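Local coordinates for possible atls1-like light-inducible protein (Prochlorococcus marinus, PDB 2XCZ) that is of undetermined function but belongs to the macrophage migration inhibitory factor (MIF) family of small trimeric alpha/beta proteins, at residues A8-V13 and T54-Y59; E29-P34 and I65-G70; P2-Q7 and V38-Q43. All coordinates share one frame; numbering follows the deposited sequence. Where two conformers were deposited one is given.

Contact 1 (A8-V13 and T54-Y59); sequences ASVPAV and TEPTCY
S9 and T57 form a two-way polar pair at the end of the two central, antiparallel strands of the sheet, where 3-8 runs out and 58-64 starts. The last strand pairing is A8 with C58, a non-hydrogen-bonded pair with CA atoms 4.3 Å apart. One residue further out, S9 N donates to T57 O at 3.0 Å with an N-H...O angle of 161°. The return bond uses a side chain: T57 N donates to S9 OG at 2.9 Å with an angle of 154°. It depends on the S9 rotamer, chi1 71°, which holds OG between the backbone N and the carbonyl carbon and turns it onto the T57 amide. S9 OG thus takes the T57 N-H in place of the S9 backbone carbonyl, and the side chain continues the ladder for one step. T57 CG2 touches S9 OG at 3.8 Å. A water extends this polar network, 2.7 Å from S9 OG and donating to T54 O, so the serine oxygen also reaches the loop leading into strand 58-64. Beside the polar pair, V10 and P56 cross at about a right angle, with V10 CG1 3.8 Å from P56 CB; this is a small apolar patch at the partly exposed end of the contact. R94 holds the 55-57 chain from another direction, its guanidinium donating to E55 O and P56 O while its carbonyl bonds T57 OG1. A8 and C58 share one face of the sheet, where I90 covers both and I84 of helix 72-88 packs on C58. T57 instead packs against M48 and F50 of strand 48-50, and against M39 of the second subunit.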
ATOM      1  N   ALA A   8      -1.320   9.022   6.899  1.00 10.25           N
ATOM      2  CA  ALA A   8      -1.746  10.411   7.133  1.00 10.55           C
ATOM      3  C   ALA A   8      -0.569  11.362   7.174  1.00 10.42           C
ATOM      4  O   ALA A   8       0.532  10.960   7.538  1.00 10.70           O
ATOM      5  CB  ALA A   8      -2.581  10.518   8.419  1.00 10.45           C
ATOM      6  N   SER A   9      -0.819  12.616   6.811  1.00 10.68           N
ATOM      7  CA  SER A   9       0.209  13.647   6.787  1.00 11.50           C
ATOM      8  C   SER A   9       0.452  14.293   8.151  1.00 12.55           C
ATOM      9  O   SER A   9       1.534  14.851   8.399  1.00 12.72           O
ATOM     10  CB  SER A   9      -0.131  14.724   5.754  1.00 10.83           C
ATOM     11  OG  SER A   9      -1.233  15.516   6.178  1.00 10.71           O
ATOM     12  N   VAL A  10      -0.547  14.216   9.027  1.00 13.34           N
ATOM     13  CA  VAL A  10      -0.463  14.855  10.356  1.00 14.31           C
ATOM     14  C   VAL A  10       0.534  14.131  11.269  1.00 14.57           C
ATOM     15  O   VAL A  10       0.871  12.972  11.042  1.00 14.33           O
ATOM     16  CB  VAL A  10      -1.841  14.933  11.053  1.00 14.72           C
ATOM     17  CG1 VAL A  10      -2.829  15.737  10.226  1.00 15.55           C
ATOM     18  CG2 VAL A  10      -2.378  13.541  11.355  1.00 13.24           C
ATOM     19  N   PRO A  11       1.018  14.808  12.324  1.00 15.03           N
ATOM     20  CA  PRO A  11       1.976  14.137  13.204  1.00 15.55           C
ATOM     21  C   PRO A  11       1.393  12.927  13.943  1.00 15.40           C
ATOM     22  O   PRO A  11       0.171  12.831  14.099  1.00 15.63           O
ATOM     23  CB  PRO A  11       2.329  15.232  14.214  1.00 15.60           C
ATOM     24  CG  PRO A  11       2.066  16.498  13.484  1.00 15.43           C
ATOM     25  CD  PRO A  11       0.866  16.235  12.655  1.00 15.27           C
ATOM     26  N   ALA A  12       2.257  12.022  14.394  1.00 15.48           N
ATOM     27  CA  ALA A  12       1.819  10.855  15.170  1.00 16.46           C
ATOM     28  C   ALA A  12       0.983  11.264  16.382  1.00 16.92           C
ATOM     29  O   ALA A  12       1.217  12.321  16.969  1.00 17.62           O
ATOM     30  CB  ALA A  12       3.006  10.030  15.585  1.00 16.17           C
ATOM     31  N   VAL A  13      -0.015  10.454  16.732  1.00 17.14           N
ATOM     32  CA  VAL A  13      -0.872  10.760  17.888  1.00 17.37           C
ATOM     33  C   VAL A  13      -0.690   9.759  19.038  1.00 17.86           C
ATOM     34  O   VAL A  13      -0.507   8.557  18.822  1.00 17.93           O
ATOM     35  CB  VAL A  13      -2.368  10.914  17.527  1.00 17.45           C
ATOM     36  CG1 VAL A  13      -2.566  12.066  16.551  1.00 18.05           C
ATOM     37  CG2 VAL A  13      -2.929   9.622  16.946  1.00 18.38           C
ATOM     38  N   THR A  54       0.006  21.021   1.134  1.00 16.43           N
ATOM     39  CA  THR A  54       0.421  20.129   2.225  1.00 15.93           C
ATOM     40  C   THR A  54      -0.450  20.247   3.473  1.00 15.61           C
ATOM     41  O   THR A  54      -0.052  19.829   4.562  1.00 16.24           O
ATOM     42  CB  THR A  54       1.899  20.358   2.607  1.00 16.10           C
ATOM     43  OG1 THR A  54       2.135  21.767   2.778  1.00 16.38           O
ATOM     44  CG2 THR A  54       2.817  19.837   1.505  1.00 16.47           C
ATOM     45  N   GLU A  55      -1.641  20.803   3.318  1.00 15.46           N
ATOM     46  CA  GLU A  55      -2.601  20.788   4.414  1.00 15.23           C
ATOM     47  C   GLU A  55      -2.943  19.344   4.819  1.00 14.48           C
ATOM     48  O   GLU A  55      -2.790  18.412   3.998  1.00 14.63           O
ATOM     49  CB  GLU A  55      -3.858  21.581   4.042  1.00 15.12           C
ATOM     50  CG  GLU A  55      -3.633  23.103   4.124  1.00 18.29           C
ATOM     51  CD  GLU A  55      -3.331  23.568   5.546  1.00 19.97           C
ATOM     52  OE1 GLU A  55      -4.282  23.690   6.360  1.00 21.90           O
ATOM     53  OE2 GLU A  55      -2.146  23.805   5.861  1.00 19.43           O
ATOM     54  N   PRO A  56      -3.372  19.142   6.081  1.00 13.72           N
ATOM     55  CA  PRO A  56      -3.707  17.814   6.601  1.00 13.20           C
ATOM     56  C   PRO A  56      -4.480  16.994   5.573  1.00 12.55           C
ATOM     57  O   PRO A  56      -5.481  17.463   5.033  1.00 12.46           O
ATOM     58  CB  PRO A  56      -4.560  18.125   7.833  1.00 13.83           C
ATOM     59  CG  PRO A  56      -3.961  19.410   8.335  1.00 12.80           C
ATOM     60  CD  PRO A  56      -3.535  20.187   7.116  1.00 13.23           C
ATOM     61  N   THR A  57      -3.964  15.798   5.288  1.00 12.22           N
ATOM     62  CA  THR A  57      -4.571  14.916   4.288  1.00 11.84           C
ATOM     63  C   THR A  57      -4.284  13.452   4.622  1.00 11.55           C
ATOM     64  O   THR A  57      -3.391  13.147   5.423  1.00 10.43           O
ATOM     65  CB  THR A  57      -4.123  15.273   2.868  1.00 11.86           C
ATOM     66  OG1 THR A  57      -4.865  14.481   1.931  1.00 12.12           O
ATOM     67  CG2 THR A  57      -2.639  15.034   2.677  1.00 12.36           C
ATOM     68  N   CYS A  58      -5.038  12.546   3.998  1.00 11.31           N
ATOM     69  CA  CYS A  58      -5.064  11.173   4.448  1.00 12.11           C
ATOM     70  C   CYS A  58      -5.384  10.245   3.275  1.00 10.25           C
ATOM     71  O   CYS A  58      -6.298  10.534   2.515  1.00  9.73           O
ATOM     72  CB  CYS A  58      -6.182  11.092   5.494  1.00 13.02           C
ATOM     73  SG  CYS A  58      -6.445   9.581   6.199  1.00 20.60           S
ATOM     74  N   TYR A  59      -4.618   9.159   3.114  1.00  9.33           N
ATOM     75  CA  TYR A  59      -5.026   8.073   2.213  1.00  9.19           C
ATOM     76  C   TYR A  59      -5.320   6.806   3.002  1.00  8.81           C
ATOM     77  O   TYR A  59      -4.498   6.363   3.797  1.00  9.54           O
ATOM     78  CB  TYR A  59      -3.967   7.751   1.150  1.00  8.89           C
ATOM     79  CG  TYR A  59      -4.380   6.556   0.303  1.00  9.41           C
ATOM     80  CD1 TYR A  59      -5.508   6.624  -0.513  1.00 10.63           C
ATOM     81  CD2 TYR A  59      -3.673   5.348   0.372  1.00 11.17           C
ATOM     82  CE1 TYR A  59      -5.918   5.525  -1.260  1.00 10.80           C
ATOM     83  CE2 TYR A  59      -4.075   4.223  -0.378  1.00 10.87           C
ATOM     84  CZ  TYR A  59      -5.204   4.332  -1.179  1.00 10.91           C
ATOM     85  OH  TYR A  59      -5.603   3.243  -1.930  1.00 14.58           O
TER
HETATM   86  O   HOH W   1      -0.304  17.905   7.041  1.00 21.05           O

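Contact 2 (E29-P34 and I65-G70); sequences ELLGKP and IGALDG. With PEG (di(hydroxyethyl)ether), chain B.
K33 reaches across to I65, NZ donating to I65 O at 2.8 Å. The C=O...N angle is 133° and the nitrogen lies in the carbonyl plane, so the bond uses a carbonyl lone pair. A bound di(hydroxyethyl)ether curls round the same NZ, which bonds its O2 at 2.9 Å and its O1 at 3.0 Å, and O4 weakly. I65 N closes the group by donating to O4 at 3.2 Å, nearly straight at 172°, and I65 CD1 rests 3.7 Å from ether atom C4. The ether probably came from the crystallisation liquor, though it may mark a pocket, here with K33 and the I65 side chain beside it.

The next shell is made of van der Waals contacts. A67 CB points at the helix end, 3.6 Å from L31 O, and L31 CD2 meets L68 CD2 at 4.1 Å with the two side chains oblique to each other. L31 CD2 also lies 3.5 Å from A67 O, an oxygen that accepts a bond from R72.

Further back, G32, just past helix 16-31, closes it with a Schellman motif, its positive phi turning the chain so that K33 faces the 65-70 loop. A bend in the lysine chain, chi2 -102°, then directs its end to I65. D101 receives a bond from G66 N. P2 packs on both L31 and K33, consistent with the pocket at the N-terminal proline that characterises the MIF family. Between helices 16-31 and 72-88, V76 covers L31, while R105 of the second subunit bonds L68 O on the loop that follows strand 58-64.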
ATOM      1  N   GLU A  29     -18.615  -4.274  12.872  1.00 15.90           N
ATOM      2  CA  GLU A  29     -20.060  -4.231  12.960  1.00 17.31           C
ATOM      3  C   GLU A  29     -20.669  -3.843  11.623  1.00 16.79           C
ATOM      4  O   GLU A  29     -21.616  -4.486  11.163  1.00 17.56           O
ATOM      5  CB  GLU A  29     -20.516  -3.270  14.053  1.00 17.73           C
ATOM      6  CG  GLU A  29     -21.971  -3.504  14.444  1.00 22.54           C
ATOM      7  CD  GLU A  29     -22.774  -2.227  14.591  1.00 27.05           C
ATOM      8  OE1 GLU A  29     -22.193  -1.117  14.461  1.00 29.09           O
ATOM      9  OE2 GLU A  29     -23.997  -2.343  14.835  1.00 27.88           O
ATOM     10  N   LEU A  30     -20.119  -2.810  10.985  1.00 16.42           N
ATOM     11  CA  LEU A  30     -20.649  -2.353   9.704  1.00 15.83           C
ATOM     12  C   LEU A  30     -20.547  -3.414   8.609  1.00 16.11           C
ATOM     13  O   LEU A  30     -21.494  -3.606   7.827  1.00 16.26           O
ATOM     14  CB  LEU A  30     -19.979  -1.042   9.259  1.00 15.61           C
ATOM     15  CG  LEU A  30     -20.405  -0.450   7.904  1.00 16.16           C
ATOM     16  CD1 LEU A  30     -21.932  -0.260   7.820  1.00 16.80           C
ATOM     17  CD2 LEU A  30     -19.682   0.870   7.626  1.00 15.53           C
ATOM     18  N   LEU A  31     -19.403  -4.097   8.544  1.00 15.77           N
ATOM     19  CA  LEU A  31     -19.184  -5.126   7.523  1.00 15.67           C
ATOM     20  C   LEU A  31     -19.803  -6.485   7.859  1.00 16.18           C
ATOM     21  O   LEU A  31     -19.808  -7.395   7.023  1.00 16.24           O
ATOM     22  CB  LEU A  31     -17.692  -5.282   7.232  1.00 15.17           C
ATOM     23  CG  LEU A  31     -17.002  -4.053   6.636  1.00 14.38           C
ATOM     24  CD1 LEU A  31     -15.549  -4.411   6.355  1.00 14.13           C
ATOM     25  CD2 LEU A  31     -17.701  -3.586   5.365  1.00 15.89           C
ATOM     26  N   GLY A  32     -20.300  -6.636   9.081  1.00 16.65           N
ATOM     27  CA  GLY A  32     -20.850  -7.923   9.508  1.00 17.73           C
ATOM     28  C   GLY A  32     -19.780  -9.008   9.622  1.00 18.20           C
ATOM     29  O   GLY A  32     -20.048 -10.187   9.369  1.00 19.15           O
ATOM     30  N   LYS A  33     -18.569  -8.605   9.996  1.00 18.47           N
ATOM     31  CA  LYS A  33     -17.456  -9.529  10.197  1.00 18.68           C
ATOM     32  C   LYS A  33     -17.103  -9.634  11.676  1.00 18.64           C
ATOM     33  O   LYS A  33     -17.181  -8.638  12.402  1.00 18.77           O
ATOM     34  CB  LYS A  33     -16.226  -9.046   9.418  1.00 18.87           C
ATOM     35  CG  LYS A  33     -16.424  -8.988   7.924  1.00 19.64           C
ATOM     36  CD  LYS A  33     -15.787 -10.170   7.229  1.00 19.60           C
ATOM     37  CE  LYS A  33     -15.924 -10.046   5.726  1.00 19.35           C
ATOM     38  NZ  LYS A  33     -15.084 -11.057   5.006  1.00 21.96           N
ATOM     39  N   PRO A  34     -16.708 -10.841  12.131  1.00 18.57           N
ATOM     40  CA  PRO A  34     -16.161 -10.962  13.475  1.00 18.31           C
ATOM     41  C   PRO A  34     -14.942 -10.051  13.611  1.00 18.00           C
ATOM     42  O   PRO A  34     -14.075 -10.038  12.706  1.00 17.98           O
ATOM     43  CB  PRO A  34     -15.721 -12.437  13.559  1.00 18.40           C
ATOM     44  CG  PRO A  34     -16.417 -13.137  12.457  1.00 19.03           C
ATOM     45  CD  PRO A  34     -16.642 -12.112  11.380  1.00 18.97           C
ATOM     46  N   ILE A  65     -12.952  -9.492   2.100  1.00 11.11           N
ATOM     47  CA  ILE A  65     -13.471 -10.592   1.309  1.00 10.99           C
ATOM     48  C   ILE A  65     -14.986 -10.400   1.301  1.00 11.29           C
ATOM     49  O   ILE A  65     -15.677 -10.689   2.284  1.00 11.42           O
ATOM     50  CB  ILE A  65     -13.065 -11.982   1.870  1.00 10.74           C
ATOM     51  CG1 ILE A  65     -11.546 -12.177   1.819  1.00 11.33           C
ATOM     52  CG2 ILE A  65     -13.753 -13.095   1.060  1.00 12.24           C
ATOM     53  CD1 ILE A  65     -11.062 -13.394   2.603  1.00 11.32           C
ATOM     54  N   GLY A  66     -15.484  -9.890   0.185  1.00 11.25           N
ATOM     55  CA  GLY A  66     -16.867  -9.469   0.063  1.00 12.68           C
ATOM     56  C   GLY A  66     -17.239  -8.378   1.058  1.00 13.28           C
ATOM     57  O   GLY A  66     -16.366  -7.667   1.578  1.00 13.60           O
ATOM     58  N   ALA A  67     -18.545  -8.247   1.291  1.00 13.11           N
ATOM     59  CA  ALA A  67     -19.127  -7.306   2.256  1.00 13.81           C
ATOM     60  C   ALA A  67     -19.061  -5.846   1.801  1.00 13.43           C
ATOM     61  O   ALA A  67     -19.273  -4.935   2.602  1.00 13.93           O
ATOM     62  CB  ALA A  67     -18.510  -7.481   3.643  1.00 13.58           C
ATOM     63  N   LEU A  68     -18.776  -5.642   0.519  1.00 13.34           N
ATOM     64  CA  LEU A  68     -18.662  -4.296  -0.038  1.00 13.32           C
ATOM     65  C   LEU A  68     -19.675  -4.081  -1.162  1.00 13.67           C
ATOM     66  O   LEU A  68     -19.416  -3.358  -2.121  1.00 14.32           O
ATOM     67  CB  LEU A  68     -17.213  -4.029  -0.520  1.00 12.89           C
ATOM     68  CG  LEU A  68     -16.140  -4.068   0.581  1.00 12.49           C
ATOM     69  CD1 LEU A  68     -14.752  -3.970  -0.023  1.00 11.71           C
ATOM     70  CD2 LEU A  68     -16.365  -2.938   1.595  1.00 11.98           C
ATOM     71  N   ASP A  69     -20.844  -4.697  -1.014  1.00 14.31           N
ATOM     72  CA  ASP A  69     -21.898  -4.608  -2.015  1.00 13.91           C
ATOM     73  C   ASP A  69     -22.842  -3.425  -1.776  1.00 14.15           C
ATOM     74  O   ASP A  69     -23.002  -2.948  -0.642  1.00 14.52           O
ATOM     75  CB  ASP A  69     -22.698  -5.918  -2.031  1.00 14.23           C
ATOM     76  CG  ASP A  69     -21.798  -7.157  -2.125  1.00 14.05           C
ATOM     77  OD1 ASP A  69     -21.024  -7.272  -3.095  1.00 14.13           O
ATOM     78  OD2 ASP A  69     -21.901  -8.041  -1.243  1.00 16.52           O
ATOM     79  N   GLY A  70     -23.468  -2.975  -2.863  1.00 14.52           N
ATOM     80  CA  GLY A  70     -24.483  -1.926  -2.814  1.00 14.53           C
ATOM     81  C   GLY A  70     -23.938  -0.670  -2.174  1.00 14.59           C
ATOM     82  O   GLY A  70     -22.919  -0.142  -2.612  1.00 14.74           O
TER
HETATM   83  C1  PEG B1115     -14.029 -13.818   7.355  1.00 27.75           C
HETATM   84  O1  PEG B1115     -15.184 -13.660   6.515  1.00 30.56           O
HETATM   85  C2  PEG B1115     -12.759 -13.687   6.521  1.00 25.11           C
HETATM   86  O2  PEG B1115     -12.663 -12.387   5.920  1.00 20.68           O
HETATM   87  C3  PEG B1115     -11.435 -11.768   6.293  1.00 20.06           C
HETATM   88  C4  PEG B1115     -11.060 -10.755   5.226  1.00 19.28           C
HETATM   89  O4  PEG B1115     -12.069  -9.750   5.202  1.00 17.92           O

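Contact 3 (P2-Q7 and V38-Q43); sequences PLINIQ and VMTSLQ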
ATOM      1  N   PRO A   2     -11.382  -8.160   7.291  1.00 10.66           N
ATOM      2  CA  PRO A   2     -11.156  -6.856   6.680  1.00  9.80           C
ATOM      3  C   PRO A   2      -9.823  -6.238   7.063  1.00  9.66           C
ATOM      4  O   PRO A   2      -9.202  -6.617   8.058  1.00 10.29           O
ATOM      5  CB  PRO A   2     -12.281  -5.989   7.266  1.00 10.29           C
ATOM      6  CG  PRO A   2     -13.305  -6.968   7.754  1.00 12.06           C
ATOM      7  CD  PRO A   2     -12.534  -8.140   8.209  1.00 10.34           C
ATOM      8  N   LEU A   3      -9.420  -5.263   6.270  1.00  8.98           N
ATOM      9  CA  LEU A   3      -8.156  -4.563   6.448  1.00  9.13           C
ATOM     10  C   LEU A   3      -8.419  -3.087   6.224  1.00  8.50           C
ATOM     11  O   LEU A   3      -9.096  -2.706   5.266  1.00  8.25           O
ATOM     12  CB  LEU A   3      -7.138  -5.063   5.413  1.00  8.88           C
ATOM     13  CG  LEU A   3      -5.800  -4.330   5.332  1.00  9.96           C
ATOM     14  CD1 LEU A   3      -4.893  -4.621   6.506  1.00 10.09           C
ATOM     15  CD2 LEU A   3      -5.115  -4.703   4.025  1.00  9.32           C
ATOM     16  N   ILE A   4      -7.918  -2.261   7.140  1.00  8.38           N
ATOM     17  CA  ILE A   4      -7.904  -0.815   6.937  1.00  8.52           C
ATOM     18  C   ILE A   4      -6.539  -0.218   7.314  1.00  7.87           C
ATOM     19  O   ILE A   4      -6.142  -0.216   8.479  1.00  8.13           O
ATOM     20  CB  ILE A   4      -9.101  -0.124   7.626  1.00  8.64           C
ATOM     21  CG1 ILE A   4      -9.094   1.394   7.364  1.00  8.20           C
ATOM     22  CG2 ILE A   4      -9.182  -0.501   9.135  1.00  8.19           C
ATOM     23  CD1 ILE A   4     -10.441   2.065   7.646  1.00 10.02           C
ATOM     24  N   ASN A   5      -5.840   0.297   6.302  1.00  8.02           N
ATOM     25  CA  ASN A   5      -4.520   0.894   6.486  1.00  8.03           C
ATOM     26  C   ASN A   5      -4.622   2.398   6.241  1.00  8.79           C
ATOM     27  O   ASN A   5      -5.058   2.821   5.170  1.00  9.48           O
ATOM     28  CB  ASN A   5      -3.522   0.258   5.503  1.00  7.42           C
ATOM     29  CG  ASN A   5      -3.152  -1.172   5.860  1.00  9.68           C
ATOM     30  OD1 ASN A   5      -2.969  -1.526   7.035  1.00  9.55           O
ATOM     31  ND2 ASN A   5      -2.998  -1.997   4.828  1.00  9.22           N
ATOM     32  N   ILE A   6      -4.243   3.204   7.233  1.00  8.43           N
ATOM     33  CA  ILE A   6      -4.327   4.660   7.098  1.00  9.40           C
ATOM     34  C   ILE A   6      -2.935   5.248   6.983  1.00  9.45           C
ATOM     35  O   ILE A   6      -2.037   4.916   7.761  1.00 10.08           O
ATOM     36  CB  ILE A   6      -5.064   5.306   8.303  1.00  9.24           C
ATOM     37  CG1 ILE A   6      -6.479   4.719   8.478  1.00 10.54           C
ATOM     38  CG2 ILE A   6      -5.183   6.818   8.116  1.00  9.67           C
ATOM     39  CD1 ILE A   6      -7.035   4.905   9.905  1.00 13.47           C
ATOM     40  N   GLN A   7      -2.762   6.121   6.002  1.00  9.89           N
ATOM     41  CA  GLN A   7      -1.513   6.844   5.794  1.00 10.76           C
ATOM     42  C   GLN A   7      -1.845   8.342   5.880  1.00 10.77           C
ATOM     43  O   GLN A   7      -2.588   8.877   5.046  1.00 11.11           O
ATOM     44  CB  GLN A   7      -0.955   6.446   4.428  1.00 11.03           C
ATOM     45  CG  GLN A   7       0.224   7.236   3.914  1.00 13.68           C
ATOM     46  CD  GLN A   7       0.320   7.153   2.405  1.00 17.76           C
ATOM     47  OE1 GLN A   7       0.001   8.110   1.698  1.00 20.42           O
ATOM     48  NE2 GLN A   7       0.722   5.988   1.897  1.00 19.84           N
ATOM     49  N   VAL A  38     -10.503  -8.435  11.787  1.00 11.99           N
ATOM     50  CA  VAL A  38     -10.210  -7.063  11.350  1.00 10.59           C
ATOM     51  C   VAL A  38      -8.776  -6.668  11.679  1.00  9.92           C
ATOM     52  O   VAL A  38      -8.338  -6.755  12.835  1.00  9.30           O
ATOM     53  CB  VAL A  38     -11.177  -6.024  11.998  1.00 10.59           C
ATOM     54  CG1 VAL A  38     -10.799  -4.591  11.604  1.00 11.10           C
ATOM     55  CG2 VAL A  38     -12.612  -6.312  11.620  1.00 11.02           C
ATOM     56  N   MET A  39      -8.063  -6.193  10.655  1.00  8.86           N
ATOM     57  CA  MET A  39      -6.703  -5.681  10.821  1.00  8.76           C
ATOM     58  C   MET A  39      -6.677  -4.203  10.494  1.00  9.03           C
ATOM     59  O   MET A  39      -7.263  -3.772   9.499  1.00  9.32           O
ATOM     60  CB  MET A  39      -5.739  -6.430   9.898  1.00  8.45           C
ATOM     61  CG  MET A  39      -4.267  -6.027  10.066  1.00 10.40           C
ATOM     62  SD  MET A  39      -3.121  -7.061   9.132  1.00  9.86           S
ATOM     63  CE  MET A  39      -3.134  -8.547  10.128  1.00  9.41           C
ATOM     64  N   THR A  40      -5.981  -3.421  11.316  1.00  9.34           N
ATOM     65  CA  THR A  40      -5.915  -1.970  11.102  1.00  8.66           C
ATOM     66  C   THR A  40      -4.483  -1.467  11.234  1.00  8.61           C
ATOM     67  O   THR A  40      -3.648  -2.104  11.878  1.00  8.07           O
ATOM     68  CB  THR A  40      -6.805  -1.150  12.106  1.00  9.07           C
ATOM     69  OG1 THR A  40      -6.142  -1.046  13.374  1.00  9.33           O
ATOM     70  CG2 THR A  40      -8.196  -1.777  12.310  1.00  9.07           C
ATOM     71  N   SER A  41      -4.206  -0.328  10.618  1.00  8.57           N
ATOM     72  CA  SER A  41      -2.937   0.371  10.853  1.00  9.63           C
ATOM     73  C   SER A  41      -3.065   1.876  10.688  1.00 10.20           C
ATOM     74  O   SER A  41      -3.962   2.372   9.996  1.00 10.28           O
ATOM     75  CB  SER A  41      -1.838  -0.159   9.926  1.00  9.88           C
ATOM     76  OG  SER A  41      -2.056   0.208   8.586  1.00  9.81           O
ATOM     77  N   LEU A  42      -2.146   2.598  11.336  1.00 10.36           N
ATOM     78  CA  LEU A  42      -2.059   4.052  11.219  1.00 11.10           C
ATOM     79  C   LEU A  42      -0.605   4.488  11.117  1.00 11.71           C
ATOM     80  O   LEU A  42       0.177   4.358  12.078  1.00 12.23           O
ATOM     81  CB  LEU A  42      -2.714   4.732  12.432  1.00 10.86           C
ATOM     82  CG  LEU A  42      -2.632   6.268  12.486  1.00 10.36           C
ATOM     83  CD1 LEU A  42      -3.301   6.925  11.274  1.00 11.75           C
ATOM     84  CD2 LEU A  42      -3.219   6.788  13.804  1.00 12.04           C
ATOM     85  N   GLN A  43      -0.256   5.010   9.945  1.00 11.75           N
ATOM     86  CA  GLN A  43       1.064   5.581   9.713  0.50 12.64           C
ATOM     87  C   GLN A  43       0.937   7.090   9.545  1.00 12.69           C
ATOM     88  O   GLN A  43       0.443   7.583   8.518  1.00 13.03           O
ATOM     89  CB  GLN A  43       1.722   4.951   8.483  0.50 12.66           C
ATOM     90  CG  GLN A  43       3.159   5.418   8.234  0.50 13.09           C
ATOM     91  CD  GLN A  43       4.057   5.218   9.445  0.50 15.52           C
ATOM     92  OE1 GLN A  43       4.060   4.152  10.059  0.50 16.93           O
ATOM     93  NE2 GLN A  43       4.820   6.249   9.795  0.50 14.94           N
TER
HETATM   94  O   HOH W   2      -0.794   2.389   7.469  1.00 12.79           O
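N5 carries CG anti to its carbonyl carbon (chi1 -72°), while S41 holds OG between the backbone N and the carbonyl carbon (chi1 70°), bringing these ends together across parallel strands. S41 OG donates to N5 OD1; the modelled 2.5 Å is very short, and its exact value is doubtful. A water donates to S41 OG at 2.8 Å and also to I6 O, with Q7 of the third subunit also close by. The N5 amide is also held by ND2, bonding E61 on strand 58-64.

Beneath these groups runs a regular ladder between strands 3-7 and 39-43, whose axes lie 4.7 Å apart at an angle of 2°. Five backbone bonds alternate along it, from M39 N to P2 O at 2.9 Å to Q43 N to I6 O at 2.8 Å. L3 and M39 lie side by side with L3 CD1 3.9 Å from M39 CG, on the face of N5 and S41. I4 and I6 take the opposite face with T40 and L42: I4 CG2 meets T40 CG2 at 3.6 Å, and I6 CG2 meets L42 CD1 at 3.7 Å. That face is covered by L20 and L23 of helix 16-31, the helix of this beta-alpha-beta unit, and by V80 and I84 of helix 72-88.

M39 to S41 extend the sheet to an antiparallel strand of the third subunit. The helix-facing side is thus mostly apolar, while the other mixes L3 and M39 with polar N5 and S41. There the bonds to S41 and E61 probably fix the rotation of the N5 amide.

Contact 3 is the buried core, close to the centre of the chain, whereas contacts 1 and 2 are partly buried and lie on opposite sides of that centre, their centres 27 Å apart. Strand 3-8 connects them: A8 N of contact 1 probably bonds Q43 O of contact 3, and P2 of contact 3 packs on L31 and K33 of contact 2. Contacts 1 and 2 also meet the two ends of strand 58-64. Contact 3 repeats a regular backbone ladder; contact 1 keeps one backbone bond and lets a serine oxygen replace the other, with a water alongside; contact 2 joins a helix end to a loop through leucine and alanine packing and a lysine-carbonyl bond, beside a bound ether.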